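Local coordinates for protein alanine glyoxylate transaminase (PDB 2ZC0) that probably catalyses transfer of the amino group of alanine to glyoxylate with the help of pyridoxal 5'-phosphate, at residues Leu48-Val53 with Glu297-Glu302; Pro98-Ile103 with Glu263-Val268; Glu356-Val361 with Ile394-Lys399. One frame throughout, in Å; residues are numbered along the deposited sequence.

Interaction 1 (Leu48-Val53 with Glu297-Glu302); sequences LIPRAV and EKYHLE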
loop_
_atom_site.group_PDB
_atom_site.type_symbol
_atom_site.label_atom_id
_atom_site.label_comp_id
_atom_site.label_asym_id
_atom_site.label_seq_id
_atom_site.Cartn_x
_atom_site.Cartn_y
_atom_site.Cartn_z
ATOM N N LEU A 48 28.927 -1.418 34.618
ATOM C CA LEU A 48 27.901 -1.426 35.659
ATOM C C LEU A 48 27.019 -2.661 35.501
ATOM O O LEU A 48 26.134 -2.927 36.317
ATOM C CB LEU A 48 27.051 -0.147 35.615
ATOM C CG LEU A 48 27.775 1.162 35.964
ATOM C CD1 LEU A 48 26.787 2.317 36.008
ATOM C CD2 LEU A 48 28.462 1.011 37.325
ATOM N N ILE A 49 27.276 -3.418 34.442
ATOM C CA ILE A 49 26.541 -4.644 34.178
ATOM C C ILE A 49 27.430 -5.788 34.655
ATOM O O ILE A 49 28.635 -5.797 34.406
ATOM C CB ILE A 49 26.239 -4.786 32.672
ATOM C CG1 ILE A 49 25.181 -3.747 32.278
ATOM C CG2 ILE A 49 25.790 -6.215 32.348
ATOM C CD1 ILE A 49 24.845 -3.710 30.802
ATOM N N PRO A 50 26.846 -6.761 35.367
ATOM C CA PRO A 50 27.606 -7.904 35.880
ATOM C C PRO A 50 28.036 -8.845 34.766
ATOM O O PRO A 50 27.591 -9.996 34.711
ATOM C CB PRO A 50 26.624 -8.549 36.856
ATOM C CG PRO A 50 25.295 -8.291 36.205
ATOM C CD PRO A 50 25.421 -6.857 35.738
ATOM N N ARG A 51 28.900 -8.359 33.878
ATOM C CA ARG A 51 29.362 -9.181 32.763
ATOM C C ARG A 51 29.863 -10.507 33.278
ATOM O O ARG A 51 29.421 -11.568 32.832
ATOM C CB ARG A 51 30.469 -8.472 31.981
ATOM C CG ARG A 51 30.018 -7.161 31.349
ATOM C CD ARG A 51 30.658 -6.919 29.978
ATOM N NE ARG A 51 32.119 -7.027 29.981
ATOM C CZ ARG A 51 32.946 -6.139 30.524
ATOM N NH1 ARG A 51 34.252 -6.344 30.463
ATOM N NH2 ARG A 51 32.474 -5.049 31.118
ATOM N N ALA A 52 30.783 -10.440 34.233
ATOM C CA ALA A 52 31.358 -11.638 34.828
ATOM C C ALA A 52 30.249 -12.601 35.233
ATOM O O ALA A 52 30.306 -13.788 34.919
ATOM C CB ALA A 52 32.195 -11.259 36.036
ATOM N N VAL A 53 29.240 -12.081 35.922
ATOM C CA VAL A 53 28.107 -12.891 36.363
ATOM C C VAL A 53 27.339 -13.462 35.179
ATOM O O VAL A 53 27.073 -14.654 35.138
ATOM C CB VAL A 53 27.119 -12.061 37.217
ATOM C CG1 VAL A 53 25.903 -12.905 37.567
ATOM C CG2 VAL A 53 27.800 -11.573 38.485
ATOM N N GLU A 297 17.718 -7.257 41.720
ATOM C CA GLU A 297 17.822 -6.594 43.011
ATOM C C GLU A 297 19.291 -6.426 43.370
ATOM O O GLU A 297 19.762 -5.325 43.653
ATOM C CB GLU A 297 17.147 -7.438 44.093
ATOM C CG GLU A 297 16.010 -6.753 44.825
ATOM C CD GLU A 297 16.183 -6.797 46.338
ATOM O OE1 GLU A 297 15.161 -6.721 47.062
ATOM O OE2 GLU A 297 17.341 -6.896 46.807
ATOM N N LYS A 298 20.008 -7.544 43.335
ATOM C CA LYS A 298 21.418 -7.580 43.692
ATOM C C LYS A 298 22.395 -6.790 42.829
ATOM O O LYS A 298 23.371 -6.260 43.350
ATOM C CB LYS A 298 21.888 -9.037 43.777
ATOM C CG LYS A 298 23.361 -9.186 44.144
ATOM C CD LYS A 298 23.725 -10.628 44.464
ATOM C CE LYS A 298 25.162 -10.739 44.956
ATOM N NZ LYS A 298 25.463 -12.088 45.525
ATOM N N TYR A 299 22.157 -6.697 41.525
ATOM C CA TYR A 299 23.103 -5.981 40.670
ATOM C C TYR A 299 22.628 -4.695 40.024
ATOM O O TYR A 299 23.436 -3.804 39.756
ATOM C CB TYR A 299 23.637 -6.910 39.581
ATOM C CG TYR A 299 24.466 -8.045 40.117
ATOM C CD1 TYR A 299 23.911 -9.306 40.322
ATOM C CD2 TYR A 299 25.810 -7.853 40.438
ATOM C CE1 TYR A 299 24.674 -10.351 40.833
ATOM C CE2 TYR A 299 26.581 -8.881 40.950
ATOM C CZ TYR A 299 26.011 -10.130 41.145
ATOM O OH TYR A 299 26.780 -11.157 41.652
ATOM N N HIS A 300 21.333 -4.590 39.758
ATOM C CA HIS A 300 20.806 -3.390 39.132
ATOM C C HIS A 300 20.235 -2.411 40.146
ATOM O O HIS A 300 20.666 -1.262 40.210
ATOM C CB HIS A 300 19.734 -3.753 38.098
ATOM C CG HIS A 300 19.209 -2.575 37.336
ATOM N ND1 HIS A 300 18.170 -1.794 37.794
ATOM C CD2 HIS A 300 19.615 -2.015 36.171
ATOM C CE1 HIS A 300 17.960 -0.803 36.946
ATOM N NE2 HIS A 300 18.825 -0.915 35.953
ATOM N N LEU A 301 19.268 -2.857 40.940
ATOM C CA LEU A 301 18.657 -1.980 41.936
ATOM C C LEU A 301 19.646 -1.398 42.939
ATOM O O LEU A 301 19.598 -0.202 43.236
ATOM C CB LEU A 301 17.548 -2.718 42.694
ATOM C CG LEU A 301 16.262 -3.003 41.921
ATOM C CD1 LEU A 301 15.273 -3.704 42.833
ATOM C CD2 LEU A 301 15.675 -1.696 41.396
ATOM N N GLU A 302 20.536 -2.234 43.464
ATOM C CA GLU A 302 21.511 -1.769 44.448
ATOM C C GLU A 302 22.909 -1.623 43.861
ATOM O O GLU A 302 23.893 -1.485 44.592
ATOM C CB GLU A 302 21.548 -2.720 45.650
ATOM C CG GLU A 302 22.003 -4.131 45.325
ATOM C CD GLU A 302 21.893 -5.065 46.521
ATOM O OE1 GLU A 302 20.777 -5.188 47.082
ATOM O OE2 GLU A 302 22.919 -5.678 46.895
#

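Interaction 2 (Pro98-Ile103 with Glu263-Val268); sequences PENIVI and EILKKV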
loop_
_atom_site.group_PDB
_atom_site.type_symbol
_atom_site.label_atom_id
_atom_site.label_comp_id
_atom_site.label_asym_id
_atom_site.label_seq_id
_atom_site.Cartn_x
_atom_site.Cartn_y
_atom_site.Cartn_z
ATOM N N PRO A 98 1.086 -14.057 31.464
ATOM C CA PRO A 98 2.260 -14.466 30.685
ATOM C C PRO A 98 1.907 -14.725 29.225
ATOM O O PRO A 98 2.776 -14.705 28.349
ATOM C CB PRO A 98 2.721 -15.736 31.397
ATOM C CG PRO A 98 2.311 -15.495 32.817
ATOM C CD PRO A 98 0.912 -14.923 32.643
ATOM N N GLU A 99 0.626 -14.979 28.980
ATOM C CA GLU A 99 0.124 -15.252 27.639
ATOM C C GLU A 99 0.059 -14.000 26.767
ATOM O O GLU A 99 0.053 -14.102 25.542
ATOM C CB GLU A 99 -1.275 -15.887 27.721
ATOM C CG GLU A 99 -1.318 -17.225 28.451
ATOM C CD GLU A 99 -0.289 -18.212 27.913
ATOM O OE1 GLU A 99 0.411 -18.839 28.741
ATOM O OE2 GLU A 99 -0.181 -18.360 26.675
ATOM N N ASN A 100 0.013 -12.825 27.393
ATOM C CA ASN A 100 -0.065 -11.570 26.649
ATOM C C ASN A 100 1.303 -10.912 26.480
ATOM O O ASN A 100 1.403 -9.728 26.157
ATOM C CB ASN A 100 -1.031 -10.614 27.347
ATOM C CG ASN A 100 -2.475 -11.094 27.294
ATOM O OD1 ASN A 100 -3.244 -10.691 26.430
ATOM N ND2 ASN A 100 -2.843 -11.961 28.217
ATOM N N ILE A 101 2.356 -11.690 26.697
ATOM C CA ILE A 101 3.706 -11.173 26.557
ATOM C C ILE A 101 4.362 -11.837 25.358
ATOM O O ILE A 101 4.359 -13.055 25.245
ATOM C CB ILE A 101 4.554 -11.443 27.835
ATOM C CG1 ILE A 101 4.052 -10.569 28.992
ATOM C CG2 ILE A 101 6.027 -11.192 27.554
ATOM C CD1 ILE A 101 4.841 -10.752 30.300
ATOM N N VAL A 102 4.889 -11.024 24.451
ATOM C CA VAL A 102 5.564 -11.521 23.256
ATOM C C VAL A 102 7.004 -10.999 23.295
ATOM O O VAL A 102 7.224 -9.787 23.241
ATOM C CB VAL A 102 4.881 -11.007 21.951
ATOM C CG1 VAL A 102 5.575 -11.595 20.728
ATOM C CG2 VAL A 102 3.403 -11.370 21.958
ATOM N N ILE A 103 7.957 -11.930 23.408
ATOM C CA ILE A 103 9.388 -11.632 23.455
ATOM C C ILE A 103 9.858 -11.314 22.046
ATOM O O ILE A 103 9.874 -12.183 21.164
ATOM C CB ILE A 103 10.234 -12.831 23.958
ATOM C CG1 ILE A 103 9.717 -13.311 25.316
ATOM C CG2 ILE A 103 11.705 -12.432 24.072
ATOM C CD1 ILE A 103 9.540 -12.214 26.317
ATOM N N GLU A 263 -7.334 -9.501 19.363
ATOM C CA GLU A 263 -6.934 -9.666 17.983
ATOM C C GLU A 263 -5.565 -9.076 17.652
ATOM O O GLU A 263 -4.853 -9.604 16.801
ATOM C CB GLU A 263 -8.017 -9.085 17.076
ATOM C CG GLU A 263 -9.397 -9.781 17.188
ATOM C CD GLU A 263 -10.134 -9.497 18.506
ATOM O OE1 GLU A 263 -10.064 -8.355 19.020
ATOM O OE2 GLU A 263 -10.804 -10.418 19.022
ATOM N N ILE A 264 -5.190 -7.981 18.307
ATOM C CA ILE A 264 -3.878 -7.388 18.055
ATOM C C ILE A 264 -2.811 -8.397 18.467
ATOM O O ILE A 264 -1.902 -8.698 17.688
ATOM C CB ILE A 264 -3.696 -6.056 18.827
ATOM C CG1 ILE A 264 -4.546 -4.970 18.172
ATOM C CG2 ILE A 264 -2.232 -5.632 18.831
ATOM C CD1 ILE A 264 -4.595 -3.687 18.956
ATOM N N LEU A 265 -2.931 -8.943 19.676
ATOM C CA LEU A 265 -1.966 -9.941 20.143
ATOM C C LEU A 265 -1.901 -11.147 19.187
ATOM O O LEU A 265 -0.813 -11.649 18.872
ATOM C CB LEU A 265 -2.349 -10.425 21.545
ATOM C CG LEU A 265 -1.610 -11.658 22.080
ATOM C CD1 LEU A 265 -0.157 -11.307 22.373
ATOM C CD2 LEU A 265 -2.317 -12.140 23.361
ATOM N N LYS A 266 -3.073 -11.593 18.733
ATOM C CA LYS A 266 -3.185 -12.735 17.823
ATOM C C LYS A 266 -2.424 -12.495 16.515
ATOM O O LYS A 266 -1.675 -13.360 16.055
ATOM C CB LYS A 266 -4.664 -13.011 17.509
ATOM C CG LYS A 266 -4.945 -14.204 16.589
ATOM C CD LYS A 266 -6.384 -14.140 16.050
ATOM C CE LYS A 266 -6.832 -15.461 15.398
ATOM N NZ LYS A 266 -7.118 -16.546 16.387
ATOM N N LYS A 267 -2.615 -11.318 15.927
ATOM C CA LYS A 267 -1.948 -10.980 14.682
ATOM C C LYS A 267 -0.467 -10.681 14.854
ATOM O O LYS A 267 0.333 -10.957 13.969
ATOM C CB LYS A 267 -2.638 -9.795 14.003
ATOM C CG LYS A 267 -3.922 -10.184 13.300
ATOM C CD LYS A 267 -3.630 -11.287 12.265
ATOM C CE LYS A 267 -4.885 -11.725 11.550
ATOM N NZ LYS A 267 -4.662 -11.750 10.070
ATOM N N VAL A 268 -0.090 -10.102 15.982
ATOM C CA VAL A 268 1.318 -9.829 16.187
ATOM C C VAL A 268 2.065 -11.148 16.277
ATOM O O VAL A 268 3.213 -11.251 15.862
ATOM C CB VAL A 268 1.563 -9.060 17.471
ATOM C CG1 VAL A 268 3.051 -9.089 17.803
ATOM C CG2 VAL A 268 1.087 -7.622 17.306
#

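Interaction 3 (Glu356-Val361 with Ile394-Lys399); sequences EREGVV and IKKLAK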
loop_
_atom_site.group_PDB
_atom_site.type_symbol
_atom_site.label_atom_id
_atom_site.label_comp_id
_atom_site.label_asym_id
_atom_site.label_seq_id
_atom_site.Cartn_x
_atom_site.Cartn_y
_atom_site.Cartn_z
ATOM N N GLU A 356 35.313 17.022 16.125
ATOM C CA GLU A 356 36.568 17.291 15.427
ATOM C C GLU A 356 37.632 17.995 16.261
ATOM O O GLU A 356 38.790 17.575 16.283
ATOM C CB GLU A 356 36.300 18.127 14.176
ATOM C CG GLU A 356 35.691 17.365 13.021
ATOM C CD GLU A 356 35.510 18.243 11.798
ATOM O OE1 GLU A 356 36.472 18.963 11.442
ATOM O OE2 GLU A 356 34.415 18.213 11.192
ATOM N N ARG A 357 37.235 19.060 16.947
ATOM C CA ARG A 357 38.163 19.843 17.754
ATOM C C ARG A 357 38.444 19.300 19.154
ATOM O O ARG A 357 39.596 19.265 19.585
ATOM C CB ARG A 357 37.660 21.288 17.839
ATOM C CG ARG A 357 37.354 21.882 16.469
ATOM C CD ARG A 357 36.806 23.297 16.540
ATOM N NE ARG A 357 37.807 24.266 16.979
ATOM C CZ ARG A 357 37.626 25.583 16.967
ATOM N NH1 ARG A 357 38.591 26.390 17.386
ATOM N NH2 ARG A 357 36.482 26.094 16.528
ATOM N N GLU A 358 37.409 18.870 19.869
ATOM C CA GLU A 358 37.612 18.361 21.222
ATOM C C GLU A 358 37.587 16.834 21.331
ATOM O O GLU A 358 38.023 16.271 22.336
ATOM C CB GLU A 358 36.568 18.953 22.178
ATOM C CG GLU A 358 36.521 20.480 22.237
ATOM C CD GLU A 358 37.838 21.112 22.673
ATOM O OE1 GLU A 358 38.485 20.574 23.597
ATOM O OE2 GLU A 358 38.216 22.158 22.097
ATOM N N GLY A 359 37.076 16.162 20.308
ATOM C CA GLY A 359 37.025 14.713 20.356
ATOM C C GLY A 359 35.944 14.159 21.271
ATOM O O GLY A 359 36.104 13.080 21.845
ATOM N N VAL A 360 34.845 14.897 21.418
ATOM C CA VAL A 360 33.726 14.457 22.247
ATOM C C VAL A 360 32.527 14.255 21.324
ATOM O O VAL A 360 32.220 15.122 20.500
ATOM C CB VAL A 360 33.349 15.505 23.328
ATOM C CG1 VAL A 360 32.184 14.997 24.170
ATOM C CG2 VAL A 360 34.544 15.786 24.225
ATOM N N VAL A 361 31.850 13.118 21.464
ATOM C CA VAL A 361 30.702 12.815 20.616
ATOM C C VAL A 361 29.340 13.022 21.277
ATOM O O VAL A 361 29.095 12.525 22.371
ATOM C CB VAL A 361 30.741 11.346 20.119
ATOM C CG1 VAL A 361 29.655 11.128 19.107
ATOM C CG2 VAL A 361 32.106 11.018 19.534
ATOM N N ILE A 394 31.918 17.371 29.363
ATOM C CA ILE A 394 31.105 18.577 29.473
ATOM C C ILE A 394 31.963 19.848 29.491
ATOM O O ILE A 394 31.507 20.902 29.047
ATOM C CB ILE A 394 30.197 18.552 30.732
ATOM C CG1 ILE A 394 28.969 17.680 30.471
ATOM C CG2 ILE A 394 29.759 19.960 31.104
ATOM C CD1 ILE A 394 29.182 16.241 30.819
ATOM N N LYS A 395 33.190 19.760 30.005
ATOM C CA LYS A 395 34.071 20.936 30.032
ATOM C C LYS A 395 34.465 21.307 28.609
ATOM O O LYS A 395 34.376 22.470 28.210
ATOM C CB LYS A 395 35.330 20.668 30.873
ATOM C CG LYS A 395 35.104 20.774 32.375
ATOM C CD LYS A 395 36.305 20.288 33.190
ATOM C CE LYS A 395 35.952 20.198 34.672
ATOM N NZ LYS A 395 37.016 19.520 35.461
ATOM N N LYS A 396 34.897 20.306 27.848
ATOM C CA LYS A 396 35.288 20.504 26.456
ATOM C C LYS A 396 34.096 21.064 25.699
ATOM O O LYS A 396 34.243 21.918 24.824
ATOM C CB LYS A 396 35.710 19.170 25.828
ATOM C CG LYS A 396 37.069 18.666 26.270
ATOM C CD LYS A 396 37.346 17.276 25.722
ATOM C CE LYS A 396 38.839 16.953 25.745
ATOM N NZ LYS A 396 39.590 17.731 24.710
ATOM N N LEU A 397 32.910 20.574 26.045
ATOM C CA LEU A 397 31.678 21.021 25.408
ATOM C C LEU A 397 31.448 22.492 25.727
ATOM O O LEU A 397 31.029 23.270 24.866
ATOM C CB LEU A 397 30.502 20.166 25.912
ATOM C CG LEU A 397 29.047 20.527 25.579
ATOM C CD1 LEU A 397 28.560 21.609 26.516
ATOM C CD2 LEU A 397 28.920 20.961 24.129
ATOM N N ALA A 398 31.728 22.862 26.973
ATOM C CA ALA A 398 31.569 24.237 27.439
ATOM C C ALA A 398 32.575 25.138 26.727
ATOM O O ALA A 398 32.269 26.281 26.390
ATOM C CB ALA A 398 31.779 24.301 28.954
ATOM N N LYS A 399 33.773 24.604 26.506
ATOM C CA LYS A 399 34.846 25.329 25.830
ATOM C C LYS A 399 34.405 25.780 24.431
ATOM O O LYS A 399 34.528 26.953 24.082
ATOM C CB LYS A 399 36.092 24.435 25.730
ATOM C CG LYS A 399 37.279 25.063 25.007
ATOM C CD LYS A 399 38.381 24.035 24.732
ATOM C CE LYS A 399 39.528 24.649 23.932
ATOM N NZ LYS A 399 40.548 23.638 23.534
#

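Interaction 1 (Leu48-Val53 with Glu297-Glu302)
Arg51 N donates to Ile49 O at 2.6 Å, closing an inverse gamma turn centred on Pro50 that presents the proline ring to Tyr299. That turn sits where the chain enters helix 51-64, with Pro50 at the N-cap position. No hydrogen bond crosses between Leu48-Val53 and Glu297-Glu302; the phenol oxygen OH of Tyr299 lies 3.4 Å from Val53 CG2, a van der Waals meeting. Pro50 CB rides over one face of the phenol ring, a CH-pi contact 4.1 Å from the centroid and 23° off the normal, displaced toward the CD2 side. Pro50 CG continues the contact toward the root of the tyrosine, reaching both CG and CB. On the opposite face lies CG of Lys298, so the ring is sandwiched between aliphatic groups. The far end of the ring meets Val53, whose CG2 branch approaches obliquely and comes within 3.5 Å of Tyr299 CZ. With CG1 of Val53 anti to the backbone N (chi1 176°), CG2 is the branch left to face the phenol end. Tyr299 itself belongs to a widened, pi-type turn of helix 295-322, closed by Glu302 N bonding to Glu297 O at 3.2 Å. Tyr295, earlier in the same helix, packs edge-to-face with Tyr299 and also touches Val53. Arg51 faces elsewhere, paired with Glu47 and hydrogen-bonded to Glu63 O of the second subunit. Swapping Tyr299 for a serine would probably open a gap beside Pro50 and Val53 and leave both without their aromatic partner. Helix 295-322 and the start of helix 51-64 are thus joined here by dispersion and CH-pi attraction: between these two segments the tyrosine is held by shape, with no directional polar bond.

Interaction 2 (Pro98-Ile103 with Glu263-Val268)
Leu265 is the first residue of Glu263-Val268 to meet Pro98-Ile103, and its two methyls divide the work. CG is anti to the backbone N (chi1 169°), which carries the forked end out from helix 262-272 toward the strand. Leu265 CD1 meets the CG2 branch of Val102 at 3.6 Å, the two side chains slanting past one another. Leu265 CD2 turns instead to the loop before the strand, where it lies 3.8 Å from the carbonyl oxygen of Glu99 and 4.1 Å from Asn100 CG. The asparagine side chain crosses that of the leucine at about a right angle. Next along the helix, Lys267 directs its ammonium to the backbone carbonyls of Ala11 and Ile14 of the second subunit. One turn on from Leu265, Val268 also points its CB at the strand, but it packs on Ile258 of the neighbouring strand and on Leu114 and Val117 of helix 106-118. Val102 in turn pairs through its backbone with Ile258. Helix 262-272 thus covers one face of strand 101-104, outermost in the sheet of this chain, and of strand 256-259, antiparallel to it, a helix-on-sheet layer of the large domain characteristic of fold type I pyridoxal-phosphate enzymes.

Interaction 3 (Glu356-Val361 with Ile394-Lys399)
Charge pairing dominates where Glu358 meets Lys396 and Lys399: the two lysines share one carboxylate, an oxygen each. Glu358 OE2 accepts from Lys399 NZ at 3.1 Å through its syn lone pair, on the side of the other oxygen. Lys396 NZ reaches Glu358 OE1 at 3.2 Å, meeting it on the anti side and 25° out of the carboxylate plane. The glutamate makes this possible by folding at its second torsion (chi2 -59°), which brings the carboxylate to the two lysines, while the extended Lys399 side chain crosses that of Glu358 at about a right angle. Lys399 CD comes within 3.6 Å of Glu358 CD.

A further hydrogen bond ties side chain to backbone. Lys396 NZ also donates to the carbonyl oxygen of Glu358 at 3.2 Å, in the carbonyl plane and on a lone pair. The lysine is straight until its last torsion, where a bend (chi4 -72°) drops the ammonium between that carbonyl and OE1.

Apolar contacts lie beneath the charges. Lys396 CD packs on the CG2 branch of Val360 at 3.5 Å, and Lys396 CB on Glu358 CB at 3.8 Å. Deeper in, Val360 and Leu397 both touch Leu354 of helix 347-357. Gly359, with positive phi, turns the chain out of that helix into strand 360-361, which pairs with Ile37 and Leu39. On the flank, Arg357 forms salt bridges with Glu353 and with Glu403 of helix 389-404.

Two ammonium groups around one carboxylate would be expected to favour its ionised form, and the two bonds from Lys396 NZ, to OE1 and to the backbone carbonyl oxygen of Glu358, probably limit how its side chain can turn. The chemistry therefore clips the exit of helix 347-357 to helix 389-404 with polar bonds laid over a hydrocarbon layer.

Interactions 1, 2 and 3 are separate contacts within one aminotransferase chain. Both segments of interaction 2 fall between the two of interaction 1 in sequence, and interaction 3 opens after both have closed. Interactions 1 and 2 have centres 30 Å apart and nearest atoms about 17 Å apart, and both touch the second subunit. Interaction 3 touches no other chain of the assembly; its centre is 46 Å from that of interaction 2, on the opposite side of the chain's centre, and 31 Å from that of interaction 1. None belongs to the cofactor pocket. The side chain of Val102 in interaction 2 is about 13 Å from a bound pyridoxamine phosphate.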